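GGDEF and EAL domain-containing protein (Vibrio cholerae O1 str. 2010EL-1786, PDB 6PWJ) probably acts as a cyclic di-GMP-responsive signalling protein, joining a GGDEF domain and a magnesium-binding EAL domain whose signature motifs are both degenerate. Local coordinates at residues F215-F220 / L265-A270; I271-G276 / F303-G308; A48-E53 / Y95-I100. All blocks are in the same frame, centred on the assembly; numbering follows the deposited sequence.

Contact 1 of 3, residues F215-F220 / L265-A270; sequences FHREVF and LTDPLA. With MG (magnesium ion), chain C.
The methyl group of A270 sits squarely over the imidazole of H216, its CB 3.6 Å from the ring centroid and only 5° off the normal, a clean CH-pi contact. H216 reaches this place because its CG lies between the backbone N and the carbonyl carbon (chi1 67°), which lays the ring across the neighbouring strand; H302 then holds ND1. Beside this methyl-ring contact the backbones pair in parallel: R217 N bonds to P268 O at 3.0 Å, A270 N to R217 O and V219 N to A270 O, each at 2.8 Å. This inner part is tight and buried, and V219 and L269 both pack on V256 of helix 245-261. Toward 265-267 the contact opens to solvent. There R217, extended from CG to NE, meets D267 in a salt bridge from NH2 to OD2, guanidinium and carboxylate planes 46° apart; the modelled separation is doubtfully short. E218, farther along the strand on the face of A270, has CG anti to its backbone N and binds magnesium through OE2 at 2.0 Å, while Q410 holds OE1. Occupying the first position of the EAL signature, here E218-V219-F220, this glutamate marks the metal site of an EAL-type barrel.

Contact 2 of 3, residues I271-G276 / F303-G308; sequences INIAQG and FEIPEG. With MG (magnesium ion), chain C.
E304 N donates to I271 O at 2.7 Å, the shortest sound polar bond between the strands, and a CA-H...O contact from F303 CA is a weak addition at the same oxygen. One step on, I273 N returns a nearly straight bond to E304 O at 3.0 Å, so both the N-H and the carbonyl of E304 are used by the one neighbouring strand in a parallel pairing. This register sets N272 beside E304 on the same face. Their side chains point the same way, amide and carboxylate planes 67° apart, and the oxygens OD1 of N272 and OE1 of E304 come within 2.8 Å of each other. Two such acceptors would be expected to repel, but magnesium lies against both: N272 OD1 and E304 OE1 are each 2.1 Å from the ion. E218, D334 and two waters complete six ligands. The other carboxylate oxygen of E304, OE2, makes a salt bridge to K355, which would help hold the group in its rotation and probably balance some of the negative charge at the site.

The other face, with I271 and F303, is apolar, and I273 from just past the strand joins it. I273 brings CD1 to the edge of the F303 ring, 3.6 Å from CD1 of F303, because its CG1 lies anti to the carbonyl carbon (chi1 -59°); its CB also meets CD1 of I305, which lies alongside. Farther along, P306 CD packs against I273 O, and Q275 slides past P306 to bring NE2 near the backbone of G308. Strand 330-336 bonds to the other edge of 303-305, helices 245-261, 281-292 and 314-325 cover the F303 face, and helix 307-312 follows its strand directly, helix 275-278 after the short link I273-A274.

Contact 3 of 3, residues A48-E53 / Y95-I100; sequences AILQAE and YEFGII
L50 and F97 face each other as an antiparallel hydrogen-bonded pair, linked by L50 N to F97 O at 2.7 Å and F97 N to L50 O at 2.8 Å. A48 and I99 form a second such pair, while I49-G98 and Q51-E96 are the non-hydrogen-bonded pairs; strands 48-51 and 96-100 run 162° apart, with axes 4.6 Å from each other. A52 N extends the pattern to Y95 O just before helix 53-61 begins, in an inverse gamma turn centred on A52.

Two different faces result. On one, A48, L50, F97 and I99 make an apolar row, in which the F97 ring turns its edge to A52 CB and also packs on I55. On the other, Q51 and E96 lie side by side and point the same way. Q51 NE2 donates to E96 OE2 at 2.6 Å, meeting that oxygen nearly along its C-O axis, with the carboxylate oxygen 24° out of the Q51 amide plane. E96 CG, meanwhile, rests over the centre of one face of the Y95 ring. With CG of Y95 between its backbone N and carbonyl carbon (chi1 75°), the ring stands beside the opposing chain, where CD2 lies 3.2 Å from A52 O at the ring edge. E53 runs alongside it, its OE1 paired with K56.

Y95, E96 and F97 take the last three places of the GGDEF signature. Q51 probably replaces the metal-binding aspartate of active cyclases, and Y95 the acid at the third signature position. An amide hydrogen-bonded to a carboxylate here is consistent with a degenerate cyclase site.

How the contacts relate
Contacts 1 and 2 are successive steps across one sheet, sharing strand 269-272, with centres 15 Å apart. They meet at the magnesium ion: the first supplies one acid, the second an acid and an amide, and both touch the same two waters. A probable hydrogen bond from N272 ND2 to E218 OE2, 2.7 Å long, ties the sets of ligands together directly. Contact 3 belongs to the other domain, its centre 41 Å from contact 1 and 31 Å from contact 2, with nearest atoms about 19 Å and 15 Å away. The metal-gathering parallel strands and the antiparallel strand pair of the GGDEF domain therefore do not touch, and any influence of one on the other would probably be indirect.

Contact 1 of 3, residues F215-F220 / L265-A270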
loop_
_atom_site.group_PDB
_atom_site.type_symbol
_atom_site.label_atom_id
_atom_site.label_comp_id
_atom_site.label_asym_id
_atom_site.label_seq_id
_atom_site.Cartn_x
_atom_site.Cartn_y
_atom_site.Cartn_z
ATOM N N PHE A 215 -19.749 -6.766 8.229
ATOM C CA PHE A 215 -19.808 -5.336 7.941
ATOM C C PHE A 215 -19.887 -5.094 6.438
ATOM O O PHE A 215 -20.758 -4.357 5.962
ATOM C CB PHE A 215 -18.592 -4.634 8.548
ATOM C CG PHE A 215 -18.570 -3.150 8.321
ATOM C CD1 PHE A 215 -19.306 -2.300 9.129
ATOM C CD2 PHE A 215 -17.802 -2.603 7.307
ATOM C CE1 PHE A 215 -19.285 -0.933 8.925
ATOM C CE2 PHE A 215 -17.775 -1.238 7.098
ATOM C CZ PHE A 215 -18.518 -0.402 7.908
ATOM N N HIS A 216 -18.983 -5.707 5.680
ATOM C CA HIS A 216 -19.062 -5.731 4.225
ATOM C C HIS A 216 -18.186 -6.873 3.726
ATOM O O HIS A 216 -17.572 -7.599 4.513
ATOM C CB HIS A 216 -18.666 -4.379 3.614
ATOM C CG HIS A 216 -17.223 -4.012 3.797
ATOM N ND1 HIS A 216 -16.820 -2.720 4.063
ATOM C CD2 HIS A 216 -16.089 -4.749 3.724
ATOM C CE1 HIS A 216 -15.503 -2.682 4.161
ATOM N NE2 HIS A 216 -15.035 -3.901 3.961
ATOM N N ARG A 217 -18.133 -7.029 2.405
ATOM C CA ARG A 217 -17.270 -8.012 1.761
ATOM C C ARG A 217 -16.475 -7.309 0.672
ATOM O O ARG A 217 -17.060 -6.762 -0.270
ATOM C CB ARG A 217 -18.081 -9.169 1.173
ATOM C CG ARG A 217 -18.973 -9.884 2.174
ATOM C CD ARG A 217 -19.697 -11.048 1.517
ATOM N NE ARG A 217 -20.938 -11.386 2.206
ATOM C CZ ARG A 217 -21.058 -12.353 3.110
ATOM N NH1 ARG A 217 -20.006 -13.090 3.440
ATOM N NH2 ARG A 217 -22.232 -12.584 3.681
ATOM N N GLU A 218 -15.151 -7.319 0.801
ATOM C CA GLU A 218 -14.290 -6.676 -0.180
ATOM C C GLU A 218 -14.213 -7.531 -1.438
ATOM O O GLU A 218 -14.035 -8.749 -1.363
ATOM C CB GLU A 218 -12.894 -6.448 0.396
ATOM C CG GLU A 218 -11.985 -5.622 -0.499
ATOM C CD GLU A 218 -10.731 -5.160 0.215
ATOM O OE1 GLU A 218 -10.583 -5.467 1.416
ATOM O OE2 GLU A 218 -9.895 -4.486 -0.424
ATOM N N VAL A 219 -14.354 -6.892 -2.592
ATOM C CA VAL A 219 -14.362 -7.592 -3.870
ATOM C C VAL A 219 -12.927 -7.785 -4.346
ATOM O O VAL A 219 -12.111 -6.858 -4.292
ATOM C CB VAL A 219 -15.190 -6.821 -4.914
ATOM C CG1 VAL A 219 -15.181 -7.560 -6.243
ATOM C CG2 VAL A 219 -16.613 -6.619 -4.410
ATOM N N PHE A 220 -12.619 -8.993 -4.809
ATOM C CA PHE A 220 -11.320 -9.312 -5.386
ATOM C C PHE A 220 -11.538 -9.950 -6.748
ATOM O O PHE A 220 -12.323 -10.896 -6.873
ATOM C CB PHE A 220 -10.515 -10.241 -4.472
ATOM C CG PHE A 220 -10.123 -9.609 -3.168
ATOM C CD1 PHE A 220 -8.961 -8.861 -3.066
ATOM C CD2 PHE A 220 -10.915 -9.757 -2.043
ATOM C CE1 PHE A 220 -8.599 -8.274 -1.866
ATOM C CE2 PHE A 220 -10.558 -9.174 -0.842
ATOM C CZ PHE A 220 -9.398 -8.432 -0.753
ATOM N N LEU A 265 -27.455 -11.241 -2.388
ATOM C CA LEU A 265 -26.493 -10.718 -1.426
ATOM C C LEU A 265 -27.150 -9.684 -0.521
ATOM O O LEU A 265 -27.600 -8.631 -0.986
ATOM C CB LEU A 265 -25.292 -10.116 -2.151
ATOM C CG LEU A 265 -24.331 -11.122 -2.791
ATOM C CD1 LEU A 265 -24.960 -11.785 -4.008
ATOM C CD2 LEU A 265 -23.009 -10.463 -3.156
ATOM N N THR A 266 -27.202 -9.984 0.776
ATOM C CA THR A 266 -27.760 -9.079 1.770
ATOM C C THR A 266 -26.714 -8.171 2.402
ATOM O O THR A 266 -27.079 -7.278 3.173
ATOM C CB THR A 266 -28.460 -9.875 2.877
ATOM O OG1 THR A 266 -27.479 -10.564 3.664
ATOM C CG2 THR A 266 -29.419 -10.891 2.277
ATOM N N ASP A 267 -25.431 -8.375 2.099
ATOM C CA ASP A 267 -24.356 -7.630 2.733
ATOM C C ASP A 267 -23.766 -6.596 1.780
ATOM O O ASP A 267 -23.687 -6.828 0.569
ATOM C CB ASP A 267 -23.239 -8.569 3.204
ATOM C CG ASP A 267 -23.649 -9.412 4.395
ATOM O OD1 ASP A 267 -24.310 -8.872 5.308
ATOM O OD2 ASP A 267 -23.313 -10.615 4.417
ATOM N N PRO A 268 -23.344 -5.444 2.298
ATOM C CA PRO A 268 -22.687 -4.450 1.443
ATOM C C PRO A 268 -21.385 -4.994 0.874
ATOM O O PRO A 268 -20.686 -5.787 1.509
ATOM C CB PRO A 268 -22.432 -3.272 2.394
ATOM C CG PRO A 268 -23.382 -3.481 3.533
ATOM C CD PRO A 268 -23.506 -4.966 3.681
ATOM N N LEU A 269 -21.063 -4.554 -0.338
ATOM C CA LEU A 269 -19.867 -4.993 -1.043
ATOM C C LEU A 269 -18.887 -3.834 -1.158
ATOM O O LEU A 269 -19.256 -2.745 -1.611
ATOM C CB LEU A 269 -20.220 -5.534 -2.429
ATOM C CG LEU A 269 -21.161 -6.741 -2.437
ATOM C CD1 LEU A 269 -21.392 -7.239 -3.855
ATOM C CD2 LEU A 269 -20.612 -7.853 -1.555
ATOM N N ALA A 270 -17.644 -4.073 -0.750
ATOM C CA ALA A 270 -16.601 -3.057 -0.796
ATOM C C ALA A 270 -15.824 -3.192 -2.101
ATOM O O ALA A 270 -15.296 -4.267 -2.408
ATOM C CB ALA A 270 -15.664 -3.186 0.405
HETATM MG MG MG C . -8.991 -2.745 -0.216
HETATM O O HOH W 1 -8.040 -3.163 1.560
HETATM O O HOH W 2 -7.117 -3.474 -0.531
#

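Contact 2 of 3, residues I271-G276 / F303-G308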
loop_
_atom_site.group_PDB
_atom_site.type_symbol
_atom_site.label_atom_id
_atom_site.label_comp_id
_atom_site.label_asym_id
_atom_site.label_seq_id
_atom_site.Cartn_x
_atom_site.Cartn_y
_atom_site.Cartn_z
ATOM N N ILE A 271 -15.756 -2.103 -2.862
ATOM C CA ILE A 271 -15.051 -2.065 -4.138
ATOM C C ILE A 271 -13.862 -1.127 -3.998
ATOM O O ILE A 271 -14.023 0.032 -3.596
ATOM C CB ILE A 271 -15.976 -1.612 -5.280
ATOM C CG1 ILE A 271 -17.222 -2.497 -5.338
ATOM C CG2 ILE A 271 -15.235 -1.640 -6.607
ATOM C CD1 ILE A 271 -18.255 -2.026 -6.339
ATOM N N ASN A 272 -12.673 -1.625 -4.324
ATOM C CA ASN A 272 -11.471 -0.799 -4.301
ATOM C C ASN A 272 -11.449 0.092 -5.535
ATOM O O ASN A 272 -11.510 -0.399 -6.667
ATOM C CB ASN A 272 -10.219 -1.671 -4.244
ATOM C CG ASN A 272 -10.103 -2.438 -2.942
ATOM O OD1 ASN A 272 -9.802 -1.866 -1.894
ATOM N ND2 ASN A 272 -10.327 -3.745 -3.004
ATOM N N ILE A 273 -11.367 1.401 -5.320
ATOM C CA ILE A 273 -11.340 2.381 -6.399
ATOM C C ILE A 273 -9.913 2.885 -6.556
ATOM O O ILE A 273 -9.296 3.344 -5.584
ATOM C CB ILE A 273 -12.309 3.542 -6.126
ATOM C CG1 ILE A 273 -13.737 3.013 -5.968
ATOM C CG2 ILE A 273 -12.238 4.569 -7.246
ATOM C CD1 ILE A 273 -14.271 2.310 -7.201
ATOM N N ALA A 274 -9.385 2.798 -7.774
ATOM C CA ALA A 274 -7.998 3.161 -8.020
ATOM C C ALA A 274 -7.788 4.662 -7.868
ATOM O O ALA A 274 -8.678 5.472 -8.140
ATOM C CB ALA A 274 -7.568 2.713 -9.417
ATOM N N GLN A 275 -6.583 5.027 -7.424
ATOM C CA GLN A 275 -6.230 6.437 -7.307
ATOM C C GLN A 275 -6.349 7.142 -8.653
ATOM O O GLN A 275 -6.825 8.280 -8.728
ATOM C CB GLN A 275 -4.814 6.568 -6.747
ATOM C CG GLN A 275 -4.555 7.829 -5.944
ATOM C CD GLN A 275 -3.526 7.606 -4.850
ATOM O OE1 GLN A 275 -3.394 6.498 -4.326
ATOM N NE2 GLN A 275 -2.789 8.654 -4.505
ATOM N N GLY A 276 -5.930 6.474 -9.728
ATOM C CA GLY A 276 -6.036 7.038 -11.062
ATOM C C GLY A 276 -7.441 7.071 -11.622
ATOM O O GLY A 276 -7.654 7.687 -12.673
ATOM N N PHE A 303 -17.454 1.963 -1.298
ATOM C CA PHE A 303 -16.368 2.349 -2.191
ATOM C C PHE A 303 -15.116 2.590 -1.356
ATOM O O PHE A 303 -15.061 3.532 -0.557
ATOM C CB PHE A 303 -16.746 3.582 -3.008
ATOM C CG PHE A 303 -17.746 3.298 -4.092
ATOM C CD1 PHE A 303 -17.344 2.720 -5.285
ATOM C CD2 PHE A 303 -19.086 3.598 -3.916
ATOM C CE1 PHE A 303 -18.260 2.450 -6.284
ATOM C CE2 PHE A 303 -20.007 3.331 -4.912
ATOM C CZ PHE A 303 -19.592 2.756 -6.098
ATOM N N GLU A 304 -14.112 1.737 -1.545
ATOM C CA GLU A 304 -12.891 1.764 -0.747
ATOM C C GLU A 304 -11.893 2.701 -1.417
ATOM O O GLU A 304 -11.302 2.357 -2.446
ATOM C CB GLU A 304 -12.323 0.357 -0.598
ATOM C CG GLU A 304 -11.563 0.126 0.694
ATOM C CD GLU A 304 -11.596 -1.325 1.133
ATOM O OE1 GLU A 304 -10.723 -2.106 0.696
ATOM O OE2 GLU A 304 -12.503 -1.687 1.911
ATOM N N ILE A 305 -11.706 3.875 -0.837
ATOM C CA ILE A 305 -10.820 4.899 -1.381
ATOM C C ILE A 305 -9.474 4.795 -0.673
ATOM O O ILE A 305 -9.441 4.808 0.565
ATOM C CB ILE A 305 -11.411 6.309 -1.210
ATOM C CG1 ILE A 305 -12.902 6.314 -1.555
ATOM C CG2 ILE A 305 -10.656 7.303 -2.075
ATOM C CD1 ILE A 305 -13.202 5.908 -2.981
ATOM N N PRO A 306 -8.364 4.677 -1.399
ATOM C CA PRO A 306 -7.055 4.725 -0.743
ATOM C C PRO A 306 -6.857 6.052 -0.029
ATOM O O PRO A 306 -7.455 7.072 -0.383
ATOM C CB PRO A 306 -6.065 4.559 -1.903
ATOM C CG PRO A 306 -6.851 3.882 -2.976
ATOM C CD PRO A 306 -8.252 4.401 -2.841
ATOM N N GLU A 307 -6.005 6.030 0.999
ATOM C CA GLU A 307 -5.709 7.256 1.729
ATOM C C GLU A 307 -5.026 8.286 0.842
ATOM O O GLU A 307 -5.181 9.493 1.061
ATOM C CB GLU A 307 -4.835 6.949 2.947
ATOM C CG GLU A 307 -4.485 8.174 3.776
ATOM C CD GLU A 307 -3.687 7.830 5.018
ATOM O OE1 GLU A 307 -2.470 7.576 4.899
ATOM O OE2 GLU A 307 -4.281 7.809 6.116
ATOM N N GLY A 308 -4.267 7.834 -0.159
ATOM C CA GLY A 308 -3.574 8.766 -1.032
ATOM C C GLY A 308 -4.506 9.741 -1.723
ATOM O O GLY A 308 -4.140 10.897 -1.953
HETATM MG MG MG C . -8.991 -2.745 -0.216
HETATM O O HOH W 1 -8.040 -3.163 1.560
HETATM O O HOH W 2 -7.117 -3.474 -0.531
#

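Contact 3 of 3, residues A48-E53 / Y95-I100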
loop_
_atom_site.group_PDB
_atom_site.type_symbol
_atom_site.label_atom_id
_atom_site.label_comp_id
_atom_site.label_asym_id
_atom_site.label_seq_id
_atom_site.Cartn_x
_atom_site.Cartn_y
_atom_site.Cartn_z
ATOM N N ALA A 48 16.091 -2.667 -2.961
ATOM C CA ALA A 48 17.463 -2.195 -3.053
ATOM C C ALA A 48 17.982 -1.853 -1.667
ATOM O O ALA A 48 17.237 -1.348 -0.822
ATOM C CB ALA A 48 17.573 -0.970 -3.970
ATOM N N ILE A 49 19.260 -2.136 -1.441
ATOM C CA ILE A 49 19.955 -1.772 -0.212
ATOM C C ILE A 49 21.102 -0.849 -0.588
ATOM O O ILE A 49 21.997 -1.241 -1.347
ATOM C CB ILE A 49 20.471 -3.003 0.548
ATOM C CG1 ILE A 49 19.313 -3.731 1.235
ATOM C CG2 ILE A 49 21.540 -2.599 1.553
ATOM C CD1 ILE A 49 19.756 -4.850 2.154
ATOM N N LEU A 50 21.074 0.373 -0.066
ATOM C CA LEU A 50 22.124 1.354 -0.302
ATOM C C LEU A 50 23.032 1.412 0.919
ATOM O O LEU A 50 22.592 1.797 2.008
ATOM C CB LEU A 50 21.532 2.732 -0.596
ATOM C CG LEU A 50 22.546 3.876 -0.688
ATOM C CD1 LEU A 50 23.583 3.584 -1.760
ATOM C CD2 LEU A 50 21.842 5.196 -0.957
ATOM N N GLN A 51 24.291 1.025 0.739
ATOM C CA GLN A 51 25.301 1.114 1.788
ATOM C C GLN A 51 26.104 2.388 1.553
ATOM O O GLN A 51 27.029 2.411 0.737
ATOM C CB GLN A 51 26.196 -0.122 1.797
ATOM C CG GLN A 51 25.538 -1.362 2.382
ATOM C CD GLN A 51 26.522 -2.497 2.587
ATOM O OE1 GLN A 51 27.559 -2.560 1.929
ATOM N NE2 GLN A 51 26.203 -3.396 3.509
ATOM N N ALA A 52 25.741 3.454 2.269
ATOM C CA ALA A 52 26.423 4.742 2.149
ATOM C C ALA A 52 27.713 4.688 2.963
ATOM O O ALA A 52 27.785 5.117 4.117
ATOM C CB ALA A 52 25.516 5.878 2.602
ATOM N N GLU A 53 28.756 4.137 2.338
ATOM C CA GLU A 53 30.052 4.050 3.003
ATOM C C GLU A 53 30.577 5.427 3.387
ATOM O O GLU A 53 31.233 5.572 4.424
ATOM C CB GLU A 53 31.055 3.327 2.103
ATOM C CG GLU A 53 30.694 1.880 1.799
ATOM C CD GLU A 53 30.981 0.946 2.961
ATOM O OE1 GLU A 53 31.828 1.295 3.810
ATOM O OE2 GLU A 53 30.360 -0.137 3.023
ATOM N N TYR A 95 24.209 3.873 8.387
ATOM C CA TYR A 95 24.653 4.317 7.072
ATOM C C TYR A 95 24.019 3.521 5.938
ATOM O O TYR A 95 24.402 3.709 4.777
ATOM C CB TYR A 95 26.179 4.231 6.964
ATOM C CG TYR A 95 26.695 2.818 6.806
ATOM C CD1 TYR A 95 26.767 1.958 7.893
ATOM C CD2 TYR A 95 27.109 2.345 5.568
ATOM C CE1 TYR A 95 27.236 0.664 7.751
ATOM C CE2 TYR A 95 27.580 1.055 5.416
ATOM C CZ TYR A 95 27.643 0.218 6.510
ATOM O OH TYR A 95 28.112 -1.067 6.359
ATOM N N GLU A 96 23.068 2.642 6.238
ATOM C CA GLU A 96 22.450 1.777 5.246
ATOM C C GLU A 96 20.985 2.149 5.061
ATOM O O GLU A 96 20.321 2.615 5.992
ATOM C CB GLU A 96 22.574 0.306 5.655
ATOM C CG GLU A 96 24.006 -0.129 5.918
ATOM C CD GLU A 96 24.125 -1.608 6.220
ATOM O OE1 GLU A 96 23.742 -2.026 7.334
ATOM O OE2 GLU A 96 24.599 -2.354 5.337
ATOM N N PHE A 97 20.488 1.944 3.843
ATOM C CA PHE A 97 19.126 2.313 3.490
ATOM C C PHE A 97 18.492 1.206 2.663
ATOM O O PHE A 97 19.137 0.633 1.779
ATOM C CB PHE A 97 19.093 3.633 2.707
ATOM C CG PHE A 97 19.686 4.792 3.453
ATOM C CD1 PHE A 97 21.051 5.017 3.439
ATOM C CD2 PHE A 97 18.877 5.659 4.169
ATOM C CE1 PHE A 97 21.600 6.082 4.125
ATOM C CE2 PHE A 97 19.420 6.726 4.857
ATOM C CZ PHE A 97 20.784 6.938 4.835
ATOM N N GLY A 98 17.231 0.913 2.952
ATOM C CA GLY A 98 16.471 -0.104 2.240
ATOM C C GLY A 98 15.321 0.533 1.480
ATOM O O GLY A 98 14.628 1.408 2.007
ATOM N N ILE A 99 15.124 0.087 0.241
ATOM C CA ILE A 99 14.099 0.631 -0.640
ATOM C C ILE A 99 13.311 -0.524 -1.241
ATOM O O ILE A 99 13.899 -1.499 -1.723
ATOM C CB ILE A 99 14.707 1.505 -1.752
ATOM C CG1 ILE A 99 15.593 2.595 -1.147
ATOM C CG2 ILE A 99 13.612 2.125 -2.600
ATOM C CD1 ILE A 99 16.257 3.476 -2.182
ATOM N N ILE A 100 11.986 -0.412 -1.213
ATOM C CA ILE A 100 11.088 -1.410 -1.782
ATOM C C ILE A 100 10.299 -0.735 -2.896
ATOM O O ILE A 100 9.642 0.288 -2.666
ATOM C CB ILE A 100 10.148 -2.005 -0.724
ATOM C CG1 ILE A 100 10.945 -2.460 0.502
ATOM C CG2 ILE A 100 9.365 -3.171 -1.304
ATOM C CD1 ILE A 100 10.080 -2.935 1.651
#